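Long-range contacts in Epf (Streptococcus pyogenes, PDB 4ES8), which is a cell surface adhesin that binds to cells through an N-terminal domain containing a carbohydrate-binding module: residues A[134-139]-A[183-188]; A[25-30]-A[104-109]; A[49-54]-A[144-149]. One frame throughout, in Å; residues are numbered along the deposited sequence. Where two conformers were deposited one is given.

Contact 1: residues A[134-139]-A[183-188]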
loop_
_atom_site.group_PDB
_atom_site.type_symbol
_atom_site.label_atom_id
_atom_site.label_comp_id
_atom_site.label_asym_id
_atom_site.label_seq_id
_atom_site.Cartn_x
_atom_site.Cartn_y
_atom_site.Cartn_z
ATOM N N GLY A 134 -1.999 9.053 -2.417
ATOM C CA GLY A 134 -1.379 9.847 -3.461
ATOM C C GLY A 134 -0.002 9.338 -3.830
ATOM O O GLY A 134 0.473 8.331 -3.295
ATOM N N SER A 135 0.654 10.062 -4.751
ATOM C CA SER A 135 2.048 9.755 -5.058
ATOM C C SER A 135 2.912 9.999 -3.818
ATOM O O SER A 135 2.538 10.784 -2.938
ATOM C CB SER A 135 2.536 10.673 -6.176
ATOM O OG SER A 135 2.376 12.037 -5.822
ATOM N N ALA A 136 4.095 9.365 -3.747
ATOM C CA ALA A 136 4.980 9.672 -2.634
ATOM C C ALA A 136 5.464 11.101 -2.728
ATOM O O ALA A 136 5.611 11.631 -3.837
ATOM C CB ALA A 136 6.190 8.732 -2.668
ATOM N N PHE A 137 5.718 11.725 -1.576
ATOM C CA PHE A 137 6.394 13.022 -1.514
ATOM C C PHE A 137 7.758 12.780 -2.165
ATOM O O PHE A 137 8.438 11.801 -1.826
ATOM C CB PHE A 137 6.511 13.475 -0.071
ATOM C CG PHE A 137 7.532 14.571 0.166
ATOM C CD1 PHE A 137 7.465 15.774 -0.543
ATOM C CD2 PHE A 137 8.499 14.441 1.159
ATOM C CE1 PHE A 137 8.379 16.805 -0.292
ATOM C CE2 PHE A 137 9.405 15.475 1.414
ATOM C CZ PHE A 137 9.342 16.646 0.680
ATOM N N ASN A 138 8.095 13.602 -3.155
ATOM C CA ASN A 138 9.288 13.342 -3.962
ATOM C C ASN A 138 10.581 14.007 -3.431
ATOM O O ASN A 138 11.572 14.020 -4.154
ATOM C CB ASN A 138 9.017 13.716 -5.437
ATOM C CG ASN A 138 9.070 15.192 -5.720
ATOM O OD1 ASN A 138 9.220 16.002 -4.814
ATOM N ND2 ASN A 138 9.061 15.562 -7.018
ATOM N N LYS A 139 10.599 14.485 -2.162
ATOM C CA LYS A 139 11.797 15.006 -1.512
ATOM C C LYS A 139 12.362 16.239 -2.275
ATOM O O LYS A 139 13.588 16.396 -2.427
ATOM C CB LYS A 139 12.862 13.892 -1.353
ATOM C CG LYS A 139 12.298 12.645 -0.683
ATOM C CD LYS A 139 13.281 11.456 -0.732
ATOM C CE LYS A 139 14.407 11.575 0.263
ATOM N NZ LYS A 139 13.892 11.931 1.601
ATOM N N GLU A 183 3.704 0.273 -9.261
ATOM C CA GLU A 183 4.794 -0.170 -8.391
ATOM C C GLU A 183 5.500 1.077 -7.864
ATOM O O GLU A 183 5.680 2.044 -8.619
ATOM C CB GLU A 183 5.798 -1.050 -9.150
ATOM C CG GLU A 183 6.983 -1.466 -8.286
ATOM C CD GLU A 183 8.003 -2.322 -9.000
ATOM O OE1 GLU A 183 7.587 -3.289 -9.674
ATOM O OE2 GLU A 183 9.213 -2.021 -8.897
ATOM N N GLY A 184 5.986 1.025 -6.636
ATOM C CA GLY A 184 6.757 2.135 -6.097
ATOM C C GLY A 184 6.156 2.736 -4.848
ATOM O O GLY A 184 5.028 2.399 -4.458
ATOM N N PRO A 185 6.906 3.651 -4.218
ATOM C CA PRO A 185 6.396 4.294 -2.994
ATOM C C PRO A 185 5.188 5.172 -3.291
ATOM O O PRO A 185 5.088 5.763 -4.376
ATOM C CB PRO A 185 7.576 5.161 -2.517
ATOM C CG PRO A 185 8.398 5.412 -3.761
ATOM C CD PRO A 185 8.252 4.154 -4.584
ATOM N N MET A 186 4.282 5.232 -2.322
ATOM C CA MET A 186 3.101 6.090 -2.383
ATOM C C MET A 186 3.001 6.865 -1.085
ATOM O O MET A 186 3.947 6.854 -0.301
ATOM C CB MET A 186 1.842 5.254 -2.643
ATOM C CG MET A 186 1.799 4.692 -4.058
ATOM S SD MET A 186 0.282 3.808 -4.407
ATOM C CE MET A 186 -0.788 5.021 -4.356
ATOM N N SER A 187 1.902 7.577 -0.869
ATOM C CA SER A 187 1.738 8.280 0.394
ATOM C C SER A 187 0.300 8.177 0.871
ATOM O O SER A 187 -0.641 8.020 0.077
ATOM C CB SER A 187 2.136 9.758 0.283
ATOM O OG SER A 187 1.277 10.489 -0.576
ATOM N N LEU A 188 0.155 8.261 2.179
ATOM C CA LEU A 188 -1.107 8.549 2.825
ATOM C C LEU A 188 -1.178 10.063 2.877
ATOM O O LEU A 188 -0.251 10.696 3.410
ATOM C CB LEU A 188 -1.206 7.930 4.236
ATOM C CG LEU A 188 -2.420 8.407 5.067
ATOM C CD1 LEU A 188 -3.763 7.962 4.449
ATOM C CD2 LEU A 188 -2.360 7.855 6.478
HETATM O O HOH W 1 5.102 8.071 -6.193
#

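Contact 2: residues A[25-30]-A[104-109]. With GOL (glycerol), chain C.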
loop_
_atom_site.group_PDB
_atom_site.type_symbol
_atom_site.label_atom_id
_atom_site.label_comp_id
_atom_site.label_asym_id
_atom_site.label_seq_id
_atom_site.Cartn_x
_atom_site.Cartn_y
_atom_site.Cartn_z
ATOM N N LEU A 25 5.126 -1.188 6.231
ATOM C CA LEU A 25 5.756 -0.543 5.083
ATOM C C LEU A 25 5.704 0.973 5.105
ATOM O O LEU A 25 5.911 1.609 4.050
ATOM C CB LEU A 25 5.124 -1.076 3.789
ATOM C CG LEU A 25 5.210 -2.590 3.610
ATOM C CD1 LEU A 25 4.384 -3.035 2.376
ATOM C CD2 LEU A 25 6.695 -3.068 3.521
ATOM N N MET A 26 5.477 1.578 6.289
ATOM C CA MET A 26 5.539 3.030 6.428
ATOM C C MET A 26 6.950 3.516 6.281
ATOM O O MET A 26 7.881 2.763 6.633
ATOM C CB MET A 26 5.073 3.434 7.830
ATOM C CG MET A 26 3.610 3.384 8.007
ATOM S SD MET A 26 2.641 4.340 6.813
ATOM C CE MET A 26 3.259 5.854 7.054
ATOM N N ASN A 27 7.148 4.744 5.820
ATOM C CA ASN A 27 8.474 5.348 5.799
ATOM C C ASN A 27 8.314 6.714 6.461
ATOM O O ASN A 27 8.281 7.756 5.773
ATOM C CB ASN A 27 9.120 5.410 4.420
ATOM C CG ASN A 27 10.611 5.721 4.527
ATOM O OD1 ASN A 27 11.190 5.763 5.635
ATOM N ND2 ASN A 27 11.256 5.906 3.385
ATOM N N PHE A 28 8.149 6.705 7.802
ATOM C CA PHE A 28 7.888 7.914 8.573
ATOM C C PHE A 28 8.955 8.067 9.658
ATOM O O PHE A 28 8.863 7.394 10.693
ATOM C CB PHE A 28 6.463 7.870 9.181
ATOM C CG PHE A 28 6.115 9.076 10.021
ATOM C CD1 PHE A 28 5.653 10.247 9.431
ATOM C CD2 PHE A 28 6.213 9.030 11.408
ATOM C CE1 PHE A 28 5.318 11.367 10.218
ATOM C CE2 PHE A 28 5.876 10.144 12.186
ATOM C CZ PHE A 28 5.432 11.308 11.586
ATOM N N LYS A 29 9.977 8.917 9.405
ATOM C CA LYS A 29 11.047 9.101 10.396
ATOM C C LYS A 29 10.842 10.348 11.275
ATOM O O LYS A 29 11.686 10.646 12.120
ATOM C CB LYS A 29 12.419 9.127 9.724
ATOM C CG LYS A 29 12.864 7.747 9.227
ATOM C CD LYS A 29 13.732 7.032 10.237
ATOM C CE LYS A 29 14.196 5.704 9.693
ATOM N NZ LYS A 29 15.311 5.856 8.721
ATOM N N GLY A 30 9.734 11.072 11.083
ATOM C CA GLY A 30 9.401 12.225 11.904
ATOM C C GLY A 30 10.277 13.429 11.642
ATOM O O GLY A 30 10.787 14.058 12.578
ATOM N N ASN A 104 4.969 9.056 3.548
ATOM C CA ASN A 104 5.369 8.100 2.534
ATOM C C ASN A 104 5.390 6.650 2.997
ATOM O O ASN A 104 5.568 6.368 4.186
ATOM C CB ASN A 104 6.760 8.438 2.004
ATOM C CG ASN A 104 6.763 9.575 1.009
ATOM O OD1 ASN A 104 5.722 10.140 0.641
ATOM N ND2 ASN A 104 7.960 9.954 0.567
ATOM N N THR A 105 5.168 5.753 2.051
ATOM C CA THR A 105 5.359 4.324 2.247
ATOM C C THR A 105 6.687 3.913 1.624
ATOM O O THR A 105 7.276 4.662 0.820
ATOM C CB THR A 105 4.222 3.498 1.583
ATOM O OG1 THR A 105 4.405 3.508 0.157
ATOM C CG2 THR A 105 2.810 4.040 1.930
ATOM N N LYS A 106 7.111 2.683 1.911
ATOM C CA LYS A 106 8.200 2.080 1.170
ATOM C C LYS A 106 7.651 1.681 -0.217
ATOM O O LYS A 106 6.449 1.875 -0.509
ATOM C CB LYS A 106 8.734 0.841 1.921
ATOM C CG LYS A 106 9.229 1.105 3.352
ATOM C CD LYS A 106 10.519 1.879 3.412
ATOM C CE LYS A 106 10.973 2.124 4.850
ATOM N NZ LYS A 106 11.337 0.842 5.552
ATOM N N SER A 107 8.502 1.088 -1.062
ATOM C CA SER A 107 8.078 0.686 -2.399
ATOM C C SER A 107 7.009 -0.397 -2.329
ATOM O O SER A 107 7.228 -1.466 -1.720
ATOM C CB SER A 107 9.272 0.190 -3.209
ATOM O OG SER A 107 8.903 0.026 -4.570
ATOM N N LEU A 108 5.848 -0.115 -2.956
ATOM C CA LEU A 108 4.745 -1.072 -2.960
ATOM C C LEU A 108 4.759 -1.878 -4.260
ATOM O O LEU A 108 5.392 -1.464 -5.241
ATOM C CB LEU A 108 3.386 -0.340 -2.788
ATOM C CG LEU A 108 3.285 0.624 -1.581
ATOM C CD1 LEU A 108 1.904 1.239 -1.499
ATOM C CD2 LEU A 108 3.634 -0.084 -0.267
ATOM N N ILE A 109 4.090 -3.029 -4.254
ATOM C CA ILE A 109 3.980 -3.886 -5.434
ATOM C C ILE A 109 2.721 -3.505 -6.188
ATOM O O ILE A 109 1.674 -3.276 -5.581
ATOM C CB ILE A 109 3.975 -5.385 -5.026
ATOM C CG1 ILE A 109 5.350 -5.752 -4.421
ATOM C CG2 ILE A 109 3.659 -6.306 -6.236
ATOM C CD1 ILE A 109 5.346 -7.103 -3.673
HETATM C C1 GOL C . 11.102 3.079 8.357
HETATM O O1 GOL C . 11.860 1.853 8.200
HETATM C C2 GOL C . 10.727 3.254 9.824
HETATM O O2 GOL C . 10.078 2.092 10.325
HETATM C C3 GOL C . 9.856 4.500 9.992
HETATM O O3 GOL C . 8.590 4.353 9.326
HETATM O O HOH W 2 8.892 0.236 6.712
HETATM O O HOH W 3 7.059 10.284 5.298
HETATM O O HOH W 4 9.841 5.429 0.727
#

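Contact 3: residues A[49-54]-A[144-149]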
loop_
_atom_site.group_PDB
_atom_site.type_symbol
_atom_site.label_atom_id
_atom_site.label_comp_id
_atom_site.label_asym_id
_atom_site.label_seq_id
_atom_site.Cartn_x
_atom_site.Cartn_y
_atom_site.Cartn_z
ATOM N N THR A 49 -8.606 24.417 -2.828
ATOM C CA THR A 49 -8.948 23.919 -4.156
ATOM C C THR A 49 -8.459 22.449 -4.280
ATOM O O THR A 49 -7.988 21.843 -3.319
ATOM C CB THR A 49 -8.316 24.827 -5.236
ATOM O OG1 THR A 49 -6.899 24.634 -5.221
ATOM C CG2 THR A 49 -8.653 26.345 -5.042
ATOM N N ASP A 50 -8.531 21.906 -5.481
ATOM C CA ASP A 50 -8.028 20.552 -5.696
ATOM C C ASP A 50 -6.482 20.533 -5.700
ATOM O O ASP A 50 -5.899 19.480 -5.479
ATOM C CB ASP A 50 -8.554 20.087 -7.075
ATOM C CG ASP A 50 -8.208 18.675 -7.487
ATOM O OD1 ASP A 50 -8.317 17.769 -6.641
ATOM O OD2 ASP A 50 -7.868 18.470 -8.672
ATOM N N SER A 51 -5.836 21.702 -5.953
ATOM C CA SER A 51 -4.395 21.800 -6.148
ATOM C C SER A 51 -3.624 22.279 -4.932
ATOM O O SER A 51 -3.991 23.276 -4.295
ATOM C CB SER A 51 -4.104 22.729 -7.317
ATOM O OG SER A 51 -4.706 22.209 -8.487
ATOM N N TYR A 52 -2.517 21.577 -4.653
ATOM C CA TYR A 52 -1.655 21.864 -3.503
ATOM C C TYR A 52 -0.219 22.078 -3.932
ATOM O O TYR A 52 0.291 21.374 -4.805
ATOM C CB TYR A 52 -1.677 20.655 -2.536
ATOM C CG TYR A 52 -2.957 20.550 -1.738
ATOM C CD1 TYR A 52 -4.131 20.086 -2.325
ATOM C CD2 TYR A 52 -2.999 20.940 -0.404
ATOM C CE1 TYR A 52 -5.323 20.007 -1.598
ATOM C CE2 TYR A 52 -4.175 20.861 0.334
ATOM C CZ TYR A 52 -5.345 20.419 -0.274
ATOM O OH TYR A 52 -6.515 20.328 0.450
ATOM N N VAL A 53 0.456 23.001 -3.240
ATOM C CA VAL A 53 1.866 23.264 -3.449
ATOM C C VAL A 53 2.614 23.124 -2.123
ATOM O O VAL A 53 1.994 23.051 -1.062
ATOM C CB VAL A 53 2.131 24.654 -4.073
ATOM C CG1 VAL A 53 1.409 24.811 -5.409
ATOM C CG2 VAL A 53 1.763 25.770 -3.091
ATOM N N PHE A 54 3.940 23.075 -2.186
ATOM C CA PHE A 54 4.766 22.797 -1.019
ATOM C C PHE A 54 4.705 23.931 0.005
ATOM O O PHE A 54 4.751 25.110 -0.357
ATOM C CB PHE A 54 6.206 22.507 -1.470
ATOM C CG PHE A 54 7.086 21.945 -0.382
ATOM C CD1 PHE A 54 7.033 20.600 -0.054
ATOM C CD2 PHE A 54 8.017 22.753 0.273
ATOM C CE1 PHE A 54 7.869 20.070 0.940
ATOM C CE2 PHE A 54 8.874 22.221 1.240
ATOM C CZ PHE A 54 8.791 20.883 1.573
ATOM N N SER A 144 4.275 18.954 -5.677
ATOM C CA SER A 144 2.894 19.418 -5.738
ATOM C C SER A 144 1.997 18.242 -6.007
ATOM O O SER A 144 2.491 17.162 -6.375
ATOM C CB SER A 144 2.743 20.458 -6.844
ATOM O OG SER A 144 3.007 19.841 -8.095
ATOM N N PHE A 145 0.694 18.422 -5.795
ATOM C CA PHE A 145 -0.249 17.357 -6.092
ATOM C C PHE A 145 -1.651 17.907 -6.168
ATOM O O PHE A 145 -1.907 19.036 -5.714
ATOM C CB PHE A 145 -0.221 16.205 -5.036
ATOM C CG PHE A 145 -0.904 16.495 -3.721
ATOM C CD1 PHE A 145 -0.221 17.140 -2.684
ATOM C CD2 PHE A 145 -2.212 16.074 -3.486
ATOM C CE1 PHE A 145 -0.859 17.418 -1.469
ATOM C CE2 PHE A 145 -2.852 16.352 -2.267
ATOM C CZ PHE A 145 -2.165 17.021 -1.259
ATOM N N LYS A 146 -2.548 17.076 -6.734
ATOM C CA LYS A 146 -3.983 17.357 -6.817
ATOM C C LYS A 146 -4.720 16.245 -6.110
ATOM O O LYS A 146 -4.344 15.090 -6.271
ATOM C CB LYS A 146 -4.473 17.460 -8.270
ATOM C CG LYS A 146 -3.981 18.684 -9.045
ATOM C CD LYS A 146 -4.958 19.039 -10.175
ATOM C CE LYS A 146 -4.931 18.095 -11.355
ATOM N NZ LYS A 146 -6.188 18.168 -12.147
ATOM N N ILE A 147 -5.752 16.569 -5.315
ATOM C CA ILE A 147 -6.487 15.503 -4.619
ATOM C C ILE A 147 -6.988 14.487 -5.653
ATOM O O ILE A 147 -6.888 13.274 -5.435
ATOM C CB ILE A 147 -7.663 16.099 -3.827
ATOM C CG1 ILE A 147 -7.167 17.027 -2.713
ATOM C CG2 ILE A 147 -8.563 14.980 -3.257
ATOM C CD1 ILE A 147 -8.327 17.762 -1.953
ATOM N N SER A 148 -7.509 15.011 -6.773
ATOM C CA SER A 148 -8.109 14.211 -7.852
ATOM C C SER A 148 -7.092 13.283 -8.557
ATOM O O SER A 148 -7.524 12.433 -9.341
ATOM C CB SER A 148 -8.780 15.130 -8.870
ATOM O OG SER A 148 -7.822 15.959 -9.497
ATOM N N ASP A 149 -5.772 13.382 -8.252
ATOM C CA ASP A 149 -4.769 12.455 -8.822
ATOM C C ASP A 149 -4.870 11.059 -8.152
ATOM O O ASP A 149 -4.200 10.129 -8.596
ATOM C CB ASP A 149 -3.323 12.974 -8.641
ATOM C CG ASP A 149 -2.927 14.270 -9.349
ATOM O OD1 ASP A 149 -3.542 14.588 -10.400
ATOM O OD2 ASP A 149 -1.962 14.938 -8.877
HETATM O O HOH W 5 -8.807 19.752 -10.790
#

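Contact 1: residues A[134-139]-A[183-188]
Gly134 pairs with Ser187 through two backbone hydrogen bonds. Gly134 N donates to Ser187 O at 3.0 Å, and Ser187 N donates to Gly134 O at 2.9 Å. The same carbonyl oxygen, Gly134 O, is touched by Met186 CB at 3.4 Å. Gly134 brings no side chain to the face of the sheet on which Ser187 sits.

Ser135 turns its own side chain away and takes part through its carbonyl. Ser187 OG donates to Ser135 O at 2.7 Å. The hydroxyl comes from above the carbonyl plane, 45° out of it, and not along a lone pair. A chi1 of 66° sets OG between the backbone N and the carbonyl carbon of Ser187 and turns it to this oxygen. Lys102 NZ is a second donor to Ser135 O.

The antiparallel pairing belongs to one sheet of a beta sandwich, consistent with a carbohydrate-binding module. Strand 186-194 runs between strands 127-135 and 97-105. Leu188 reaches Ile116 and Phe118 of the facing sheet. The touching parts of the two segments run 106° apart.

Ala136 CB packs on Pro185 CB at 3.8 Å. A water takes the place of a direct backbone bond: it accepts from Ala136 N at 2.9 Å and donates to Pro185 O, also at 2.9 Å.

The Phe137 side chain leads away from 183-188 and touches Val34 and Ser39. Lys139 N lies over the centre of one ring face. Phe137 N is held by Asn104 OD1.

Contact 2: residues A[25-30]-A[104-109]
The amide of Asn27 meets the side chain of Lys106 at about a right angle. Lys106 CE stands over one amide face, almost straight above Asn27 CG at 3.6 Å. Asn27 ND2 donates to Asp37 OD1 and, at 3.0 Å, to a water. That water donates in turn to Thr105 O at 2.7 Å, tying the amide to the opposite backbone. The Phe28 ring has Gly30 N over the centre of one face, and the Phe28 side chain also touches Val103 and Ser40.

The bend of Lys106 at chi2 (-71°) brings CD and CE to the amide. A further bend at chi4 (66°) turns NZ to a glycerol, probably from the crystallisation liquor. Lys106 NZ donates to glycerol O1 at 2.9 Å. At the other end of the ligand, Phe28 N gives glycerol O3 a nearly straight bond of 2.8 Å.

Residues 26-27 make a short, marginal strand antiparallel to strand 97-105, in one sheet of the sandwich. Met26 and Thr105 are a non-hydrogen-bonded pair whose side chains point apart. Met26 reaches Leu209 and Ile211 of the facing sheet. A backbone bond lies on either side of this pair. Lys106 N donates to Leu25 O at 2.7 Å, nearly along the C=O axis, and Asn27 N donates to Asn104 O at 2.8 Å. A water bridges Asn27 O and Asn104 N.

Leu25 CD1 touches Leu108 CD2 at 4.0 Å as the two side chains cross obliquely. Both leucines also pack on Tyr114.

Contact 3: residues A[49-54]-A[144-149]
Backbone hydrogen bonds join Tyr52 and Phe145 as an antiparallel pair. Tyr52 N meets Phe145 O at 2.8 Å, almost in line with the carbonyl, and Phe145 N reaches Tyr52 O at 3.1 Å. Ile147 N bonds to Asp50 O at 2.9 Å, in the carbonyl plane, where the strand passes into the 3-10 turn 147-149.

Ser148 grips both oxygens of the Asp50 carboxylate. Ser148 N donates to Asp50 OD1 at 2.9 Å and Ser148 OG to Asp50 OD2 at 2.6 Å, each on a syn lone pair. A chi1 of -177°, with CG anti to the backbone N, sends the carboxylate there. Tyr52 OH is hydrogen-bonded to Ser98 OG. In one Lys146 conformer, its NZ forms a long salt bridge, 3.9 Å, with Asp50 OD2; a water donates to OD2 and holds NZ only weakly.

Strand 51-54 links strand 144-146 to strand 41-46 in this sheet of the sandwich. Tyr52 and Phe145 share the face that also carries Phe43.

Their rings lie near parallel, planes at 8°, but slid apart, with 4.8 Å between the Tyr52 and Phe145 centroids. Tyr52 CB sits over the Phe145 face, a CH-pi contact. Ile147 CG1 packs obliquely on Tyr52 CE1 at 3.7 Å.

In the fold
From the N terminus, residues 25-30 open contact 2 and residues 49-54 open contact 3. Contact 2 closes first, at 104-109, joining strand 26-27 to strand 97-105. Residues 134-139 then open contact 1. Contact 3 closes at 144-149, joining strands 51-54 and 144-146, and contact 1 at 183-188, joining strands 127-135 and 186-194. Contact 3 therefore crosses both others, while contacts 2 and 1 follow in series. All three reach the same antiparallel sheet. Contacts 1 and 2 touch directly, since strands 97-105 and 186-194 are neighbours; Met186 O lies 2.9 Å from Thr105 N. Contact 3 meets contact 1 where the Phe54 and Phe137 rings pack together. Contacts 2 and 3 do not touch.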